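Long-range contacts in minor capsid protein (Cafeteriavirus-dependent mavirus, PDB 6G42), which forms the penton of the mavirus capsid, assembling as a pentamer of single jelly-roll subunits that probably closes the fivefold vertices of the shell: residues C[9-14]-C[299-304]; C[34-39]-C[271-276]; C[51-56]-C[234-239]. All coordinates share one frame; numbering follows the deposited sequence.

Interactions 1 and 2 are antiparallel strand pairs, one in each sheet of the jelly roll, whereas interaction 3 joins the two sheets face to face through the sandwich interior. Interaction 1 is largely buried, with leucines on its inner face and Trp10, Asn12 and Lys300 turned to the second subunit. Interaction 2 is only partly buried: Ile36, Phe273 and Leu275 point inward, while Asp35, Phe37 and Arg272 make a polar and cation-pi surface. Interaction 3 is buried and almost wholly apolar. Its strand 49-62 also pairs with strand 296-305 of interaction 1, and Leu235 packs on Leu275 of interaction 2, so the three contacts converge on one hydrophobic interior.

Interaction 1: residues C[9-14]-C[299-304]; sequences IWLNET and LKLLFE
The indole of Trp10 is covered on both faces by the neighbouring strand. Over one face sits Leu302 CD1, 3.7 Å from the centroid of the six-membered ring and almost on its normal, a CH-pi contact. Over the opposite face comes Lys300 NZ, 4.1 Å from the same centroid but displaced toward the rim, which makes a cation-pi pair. With CG of Trp10 anti to its carbonyl carbon (chi1 -63°), the ring swings across to the other strand and fits between these two residues. The second flat group, the ring of Phe303, is met at its edge by Ile9 O and by Leu11 CD2, the latter 4.0 Å from Phe303 CE2, with the Leu11 and Phe303 side chains lying alongside each other.

The Lys300 chain, extended as far as CE and bent at its last torsion, runs beside Asn12, whose OD1 is 3.4 Å from Lys300 CE. Both polar ends are engaged by Glu216 of the second subunit, through a salt bridge from Lys300 and a hydrogen bond from Asn12, while Trp10 NE1 bonds to the backbone of Tyr262 of that subunit.

The backbones pair antiparallel, the segment axes at 161°. Reciprocal bonds link Ile9 with Phe303 (Phe303 N to Ile9 O 2.8 Å) and Leu11 with Leu301 (Leu301 N to Leu11 O 2.9 Å), and Glu13 N reaches Leu299 O at 3.1 Å. This pairing of the first strand with the last, continued by strand 49-62 and then 248-264, reproduces the BIDG sheet of a viral jelly roll.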
# COMPACT_ATOMS: atom_id res chain seq x y z
N ILE C 9 25.45 12.80 14.75
CA ILE C 9 25.05 13.75 15.79
C ILE C 9 23.57 14.07 15.53
O ILE C 9 23.21 14.51 14.45
CB ILE C 9 25.93 15.03 15.79
CG1 ILE C 9 27.40 14.67 16.04
CG2 ILE C 9 25.48 16.02 16.86
CD1 ILE C 9 28.38 15.80 15.79
N TRP C 10 22.75 13.82 16.55
CA TRP C 10 21.29 13.96 16.47
C TRP C 10 20.84 15.13 17.32
O TRP C 10 21.28 15.27 18.46
CB TRP C 10 20.60 12.71 17.01
CG TRP C 10 20.88 11.46 16.24
CD1 TRP C 10 21.81 10.50 16.55
CD2 TRP C 10 20.24 11.02 15.05
NE1 TRP C 10 21.78 9.50 15.63
CE2 TRP C 10 20.82 9.78 14.69
CE3 TRP C 10 19.23 11.55 14.24
CZ2 TRP C 10 20.43 9.06 13.56
CZ3 TRP C 10 18.83 10.83 13.11
CH2 TRP C 10 19.43 9.60 12.78
N LEU C 11 19.93 15.94 16.77
CA LEU C 11 19.41 17.12 17.46
C LEU C 11 17.87 17.13 17.43
O LEU C 11 17.26 17.23 16.37
CB LEU C 11 19.98 18.39 16.81
CG LEU C 11 19.51 19.77 17.28
CD1 LEU C 11 19.72 19.98 18.77
CD2 LEU C 11 20.26 20.85 16.51
N ASN C 12 17.27 17.03 18.62
CA ASN C 12 15.82 17.06 18.80
C ASN C 12 15.37 18.46 19.18
O ASN C 12 16.12 19.22 19.80
CB ASN C 12 15.38 16.08 19.89
CG ASN C 12 15.64 14.64 19.52
OD1 ASN C 12 14.77 13.94 19.00
ND2 ASN C 12 16.87 14.18 19.77
N GLU C 13 14.13 18.80 18.81
CA GLU C 13 13.54 20.07 19.21
C GLU C 13 12.01 20.01 19.17
O GLU C 13 11.44 19.27 18.37
CB GLU C 13 14.08 21.19 18.32
CG GLU C 13 14.03 22.58 18.93
CD GLU C 13 14.94 22.78 20.15
OE1 GLU C 13 16.08 22.26 20.17
OE2 GLU C 13 14.52 23.50 21.08
N THR C 14 11.37 20.77 20.06
CA THR C 14 9.90 20.82 20.17
C THR C 14 9.38 22.24 20.41
O THR C 14 10.09 23.09 20.94
CB THR C 14 9.37 19.92 21.32
OG1 THR C 14 10.06 20.24 22.53
CG2 THR C 14 9.58 18.46 20.99
N LEU C 299 10.58 17.72 15.77
CA LEU C 299 11.62 17.97 14.77
C LEU C 299 12.90 17.23 15.14
O LEU C 299 13.34 17.28 16.28
CB LEU C 299 11.88 19.48 14.72
CG LEU C 299 12.77 20.07 13.63
CD1 LEU C 299 12.23 21.42 13.20
CD2 LEU C 299 14.21 20.21 14.11
N LYS C 300 13.47 16.52 14.18
CA LYS C 300 14.69 15.74 14.42
C LYS C 300 15.66 15.95 13.26
O LYS C 300 15.31 15.72 12.10
CB LYS C 300 14.34 14.25 14.58
CG LYS C 300 15.43 13.42 15.24
CD LYS C 300 14.89 12.10 15.78
CE LYS C 300 15.78 11.47 16.84
NZ LYS C 300 16.55 10.32 16.32
N LEU C 301 16.86 16.41 13.59
CA LEU C 301 17.90 16.70 12.61
C LEU C 301 19.05 15.71 12.77
O LEU C 301 19.28 15.18 13.86
CB LEU C 301 18.42 18.12 12.81
CG LEU C 301 17.41 19.26 12.79
CD1 LEU C 301 18.08 20.55 13.19
CD2 LEU C 301 16.76 19.42 11.43
N LEU C 302 19.76 15.46 11.67
CA LEU C 302 20.95 14.61 11.70
C LEU C 302 22.13 15.34 11.06
O LEU C 302 22.05 15.75 9.90
CB LEU C 302 20.71 13.30 10.96
CG LEU C 302 21.93 12.40 10.73
CD1 LEU C 302 22.57 11.98 12.05
CD2 LEU C 302 21.55 11.18 9.90
N PHE C 303 23.20 15.51 11.83
CA PHE C 303 24.48 15.95 11.30
C PHE C 303 25.35 14.71 11.12
O PHE C 303 25.76 14.07 12.10
CB PHE C 303 25.12 16.99 12.23
CG PHE C 303 24.31 18.25 12.37
CD1 PHE C 303 24.42 19.28 11.44
CD2 PHE C 303 23.41 18.40 13.43
CE1 PHE C 303 23.66 20.43 11.56
CE2 PHE C 303 22.64 19.55 13.56
CZ PHE C 303 22.77 20.57 12.62
N GLU C 304 25.58 14.35 9.86
CA GLU C 304 26.30 13.14 9.47
C GLU C 304 27.67 13.52 8.89
O GLU C 304 27.74 14.24 7.88
CB GLU C 304 25.47 12.37 8.44
CG GLU C 304 26.04 11.02 8.03
CD GLU C 304 25.23 10.35 6.92
OE1 GLU C 304 23.98 10.36 7.00
OE2 GLU C 304 25.85 9.80 5.98

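Interaction 2: residues C[34-39]-C[271-276]; sequences VDIFRS and NRFNLS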
# COMPACT_ATOMS: atom_id res chain seq x y z
N VAL C 34 11.84 28.24 15.81
CA VAL C 34 12.62 27.78 16.95
C VAL C 34 14.04 28.30 16.89
O VAL C 34 14.69 28.23 15.84
CB VAL C 34 12.76 26.24 17.02
CG1 VAL C 34 13.21 25.82 18.41
CG2 VAL C 34 11.45 25.55 16.70
N ASP C 35 14.53 28.79 18.03
CA ASP C 35 15.94 29.10 18.22
C ASP C 35 16.59 27.94 18.95
O ASP C 35 16.33 27.71 20.13
CB ASP C 35 16.11 30.39 19.02
CG ASP C 35 15.64 31.63 18.26
OD1 ASP C 35 15.89 31.73 17.03
OD2 ASP C 35 15.03 32.51 18.91
N ILE C 36 17.43 27.20 18.23
CA ILE C 36 18.32 26.21 18.84
C ILE C 36 19.51 26.99 19.39
O ILE C 36 20.19 27.68 18.63
CB ILE C 36 18.82 25.15 17.82
CG1 ILE C 36 17.69 24.18 17.44
CG2 ILE C 36 20.02 24.37 18.37
CD1 ILE C 36 16.79 24.66 16.34
N PHE C 37 19.76 26.87 20.69
CA PHE C 37 20.83 27.59 21.37
C PHE C 37 21.45 26.65 22.40
O PHE C 37 20.74 26.10 23.24
CB PHE C 37 20.26 28.86 22.01
CG PHE C 37 21.28 29.82 22.61
CD1 PHE C 37 22.64 29.79 22.28
CD2 PHE C 37 20.84 30.82 23.48
CE1 PHE C 37 23.53 30.70 22.84
CE2 PHE C 37 21.72 31.73 24.03
CZ PHE C 37 23.07 31.68 23.71
N ARG C 38 22.77 26.44 22.31
CA ARG C 38 23.49 25.49 23.16
C ARG C 38 24.72 26.08 23.86
O ARG C 38 25.22 27.14 23.47
CB ARG C 38 23.89 24.27 22.33
CG ARG C 38 22.70 23.58 21.68
CD ARG C 38 23.01 22.14 21.32
NE ARG C 38 23.15 21.28 22.49
CZ ARG C 38 22.14 20.81 23.22
NH1 ARG C 38 20.87 21.10 22.92
NH2 ARG C 38 22.40 20.04 24.27
N SER C 39 25.20 25.39 24.89
CA SER C 39 26.33 25.87 25.70
C SER C 39 27.62 25.89 24.89
O SER C 39 28.22 26.95 24.70
CB SER C 39 26.53 25.01 26.95
OG SER C 39 25.39 25.08 27.79
N ASN C 271 27.15 27.93 17.04
CA ASN C 271 26.64 27.67 18.38
C ASN C 271 25.10 27.66 18.46
O ASN C 271 24.51 26.94 19.28
CB ASN C 271 27.20 28.77 19.28
CG ASN C 271 27.06 28.47 20.75
OD1 ASN C 271 26.83 27.33 21.16
ND2 ASN C 271 27.22 29.50 21.56
N ARG C 272 24.47 28.49 17.64
CA ARG C 272 23.03 28.61 17.59
C ARG C 272 22.55 28.90 16.17
O ARG C 272 23.32 29.39 15.33
CB ARG C 272 22.57 29.74 18.54
CG ARG C 272 23.09 31.12 18.18
CD ARG C 272 22.90 32.11 19.32
NE ARG C 272 21.53 32.59 19.45
CZ ARG C 272 21.12 33.50 20.33
NH1 ARG C 272 21.97 34.06 21.19
NH2 ARG C 272 19.83 33.86 20.36
N PHE C 273 21.28 28.59 15.92
CA PHE C 273 20.64 28.92 14.65
C PHE C 273 19.12 28.90 14.78
O PHE C 273 18.58 28.40 15.76
CB PHE C 273 21.10 27.98 13.52
CG PHE C 273 20.84 26.52 13.79
CD1 PHE C 273 21.75 25.76 14.52
CD2 PHE C 273 19.70 25.89 13.31
CE1 PHE C 273 21.53 24.42 14.77
CE2 PHE C 273 19.47 24.55 13.55
CZ PHE C 273 20.39 23.81 14.28
N ASN C 274 18.46 29.45 13.77
CA ASN C 274 17.01 29.54 13.70
C ASN C 274 16.47 28.53 12.69
O ASN C 274 17.09 28.28 11.65
CB ASN C 274 16.60 30.95 13.28
CG ASN C 274 15.10 31.16 13.38
OD1 ASN C 274 14.39 31.12 12.37
ND2 ASN C 274 14.61 31.38 14.59
N LEU C 275 15.33 27.93 13.01
CA LEU C 275 14.55 27.13 12.07
C LEU C 275 13.13 27.68 12.06
O LEU C 275 12.58 27.99 13.12
CB LEU C 275 14.51 25.66 12.48
CG LEU C 275 15.83 24.90 12.53
CD1 LEU C 275 15.65 23.54 13.17
CD2 LEU C 275 16.41 24.75 11.14
N SER C 276 12.54 27.79 10.87
CA SER C 276 11.13 28.14 10.74
C SER C 276 10.47 27.38 9.60
O SER C 276 11.12 27.01 8.63
CB SER C 276 10.95 29.66 10.53
OG SER C 276 11.91 30.16 9.63
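Val34 and Leu275 exchange two main-chain hydrogen bonds, with Val34 N to Leu275 O at 2.8 Å, and Ile36 and Phe273 exchange two more, with Phe273 N to Ile36 O at 3.1 Å. The two strand segments run antiparallel as neighbours, and they correspond to strands C and H of the jelly roll.

One polar side-chain bond joins a non-hydrogen-bonded pair. Asn274 ND2 donates to Asp35 OD1 over 2.8 Å; the acceptor lies in the amide plane of Asn274, but the donor meets the carboxylate from above its plane, 40° out of it. Ser33 OG is also bonded to that amide nitrogen, so ND2 is held by two partners.

The cation-pi pair occupies the same face. Arg272 lays its guanidinium flat on the ring of Phe37, the centres 4.1 Å apart and the planes 22° apart, and its NH1 stands 3.6 Å from Phe37 CZ. A bend at chi3 (-77°) brings the head of the arginine back over the ring, and its CD touches the same aromatic face.

Apolar contacts fill the other face. Ile36 CB lies over the Phe273 ring, offset toward its rim, and Ile36 CD1 meets both Phe273 CE2 at 3.9 Å and Leu275 CD1 at 3.6 Å. Leu11 and Leu301 of the opposing sheet cover Phe273.

The chemistry is two-sided: the Ile36, Phe273 and Leu275 face belongs to the sandwich interior, while Asp35 and Arg272 lie exposed on the other face, where Phe37 also packs on Ile227 of the second subunit.

Interaction 3: residues C[51-56]-C[234-239]; sequences LIVEEF and FLTNYK
Phe56 reaches across the sandwich and aims the edge of its ring at the face of Tyr238, an offset edge-to-face pair with centroids 5.8 Å apart and planes at 71°. The contact joins the two sheets of the jelly roll: strand 49-62 (D) belongs to the sheet with the chain ends, strand 236-239 (F) to the opposing one. The geometry supports this reading, since the segment axes stay 8.5 Å apart, run at 38° to each other and share no hydrogen bond, so that the contact is made chiefly by side chains.

Phe56 follows a classic beta bulge, in which Glu54 and Glu55 both face Lys300. Its CG lies between the backbone N and the carbonyl carbon (chi1 69°), a rotamer that directs the ring toward the other strand. There CZ of Phe56 stops 3.8 Å from Tyr238 CB, which lies near the plane of the phenyl ring at its edge, and CE2 of Phe56 is 4.1 Å from Thr236 CG2. Phe253 of the neighbouring strand 248-264 packs on both aromatic residues.

Before the bulge, the side chains of Val53 and Thr236 cross at about a right angle, with Val53 CG2 3.9 Å from Thr236 CB. That methyl also faces the main chain, 3.6 Å from Leu235 O. At the far end of the contact Leu51 CD2 touches both methyls of Leu235, CD2 at 3.7 Å and CD1 at 4.0 Å.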
# COMPACT_ATOMS: atom_id res chain seq x y z
N LEU C 51 23.86 17.74 6.50
CA LEU C 51 22.63 17.90 7.28
C LEU C 51 21.45 17.26 6.55
O LEU C 51 21.23 17.53 5.36
CB LEU C 51 22.33 19.38 7.49
CG LEU C 51 20.94 19.75 8.04
CD1 LEU C 51 20.76 19.25 9.47
CD2 LEU C 51 20.76 21.25 7.99
N ILE C 52 20.69 16.45 7.28
CA ILE C 52 19.42 15.89 6.78
C ILE C 52 18.36 15.96 7.87
O ILE C 52 18.63 15.67 9.05
CB ILE C 52 19.59 14.45 6.24
CG1 ILE C 52 18.27 13.91 5.68
CG2 ILE C 52 20.11 13.49 7.31
CD1 ILE C 52 18.47 12.76 4.72
N VAL C 53 17.15 16.37 7.48
CA VAL C 53 15.99 16.39 8.36
C VAL C 53 15.42 14.97 8.38
O VAL C 53 14.77 14.55 7.42
CB VAL C 53 14.94 17.41 7.89
CG1 VAL C 53 13.70 17.41 8.79
CG2 VAL C 53 15.55 18.81 7.84
N GLU C 54 15.69 14.24 9.46
CA GLU C 54 15.21 12.87 9.64
C GLU C 54 13.68 12.79 9.77
O GLU C 54 13.03 11.99 9.10
CB GLU C 54 15.88 12.25 10.87
CG GLU C 54 15.49 10.81 11.23
CD GLU C 54 16.03 9.76 10.27
OE1 GLU C 54 16.88 10.10 9.40
OE2 GLU C 54 15.61 8.58 10.39
N GLU C 55 13.11 13.64 10.62
CA GLU C 55 11.70 13.54 10.97
C GLU C 55 11.15 14.86 11.51
O GLU C 55 11.83 15.58 12.24
CB GLU C 55 11.53 12.41 12.00
CG GLU C 55 10.27 12.38 12.85
CD GLU C 55 10.21 11.15 13.76
OE1 GLU C 55 11.29 10.67 14.20
OE2 GLU C 55 9.09 10.68 14.07
N PHE C 56 9.92 15.18 11.11
CA PHE C 56 9.13 16.21 11.79
C PHE C 56 7.67 15.80 11.96
O PHE C 56 7.21 14.84 11.33
CB PHE C 56 9.28 17.60 11.14
CG PHE C 56 8.65 17.75 9.78
CD1 PHE C 56 7.28 17.96 9.64
CD2 PHE C 56 9.44 17.75 8.63
CE1 PHE C 56 6.71 18.12 8.39
CE2 PHE C 56 8.87 17.92 7.38
CZ PHE C 56 7.50 18.10 7.25
N PHE C 234 17.01 26.02 2.11
CA PHE C 234 15.90 25.08 2.22
C PHE C 234 16.49 23.81 2.84
O PHE C 234 17.37 23.20 2.24
CB PHE C 234 15.33 24.75 0.84
CG PHE C 234 14.55 25.87 0.19
CD1 PHE C 234 15.17 27.05 -0.21
CD2 PHE C 234 13.19 25.72 -0.10
CE1 PHE C 234 14.46 28.07 -0.82
CE2 PHE C 234 12.47 26.74 -0.72
CZ PHE C 234 13.10 27.91 -1.08
N LEU C 235 16.01 23.43 4.03
CA LEU C 235 16.51 22.22 4.73
C LEU C 235 15.74 20.93 4.43
O LEU C 235 16.32 19.84 4.50
CB LEU C 235 16.56 22.47 6.24
CG LEU C 235 17.39 23.67 6.69
CD1 LEU C 235 17.53 23.65 8.20
CD2 LEU C 235 18.76 23.72 6.03
N THR C 236 14.45 21.04 4.14
CA THR C 236 13.68 19.94 3.57
C THR C 236 12.47 20.49 2.80
O THR C 236 12.02 21.60 3.06
CB THR C 236 13.25 18.88 4.63
OG1 THR C 236 12.75 17.71 3.98
CG2 THR C 236 12.20 19.44 5.59
N ASN C 237 11.99 19.69 1.85
CA ASN C 237 10.82 20.00 1.03
C ASN C 237 9.81 18.89 1.21
O ASN C 237 9.98 17.81 0.66
CB ASN C 237 11.18 20.01 -0.45
CG ASN C 237 11.81 21.30 -0.89
OD1 ASN C 237 12.69 21.84 -0.22
ND2 ASN C 237 11.38 21.80 -2.05
N TYR C 238 8.76 19.15 1.98
CA TYR C 238 7.66 18.21 2.11
C TYR C 238 6.61 18.59 1.08
O TYR C 238 6.08 19.69 1.12
CB TYR C 238 7.07 18.26 3.52
CG TYR C 238 5.90 17.33 3.73
CD1 TYR C 238 6.10 16.00 4.09
CD2 TYR C 238 4.59 17.77 3.56
CE1 TYR C 238 5.03 15.14 4.28
CE2 TYR C 238 3.51 16.92 3.75
CZ TYR C 238 3.74 15.61 4.11
OH TYR C 238 2.68 14.75 4.30
N LYS C 239 6.33 17.68 0.15
CA LYS C 239 5.22 17.84 -0.78
C LYS C 239 3.91 17.57 -0.06
O LYS C 239 3.77 16.53 0.59
CB LYS C 239 5.36 16.89 -1.96
CG LYS C 239 4.34 17.11 -3.08
CD LYS C 239 4.65 18.38 -3.84
CE LYS C 239 3.53 18.80 -4.76
NZ LYS C 239 3.82 20.16 -5.28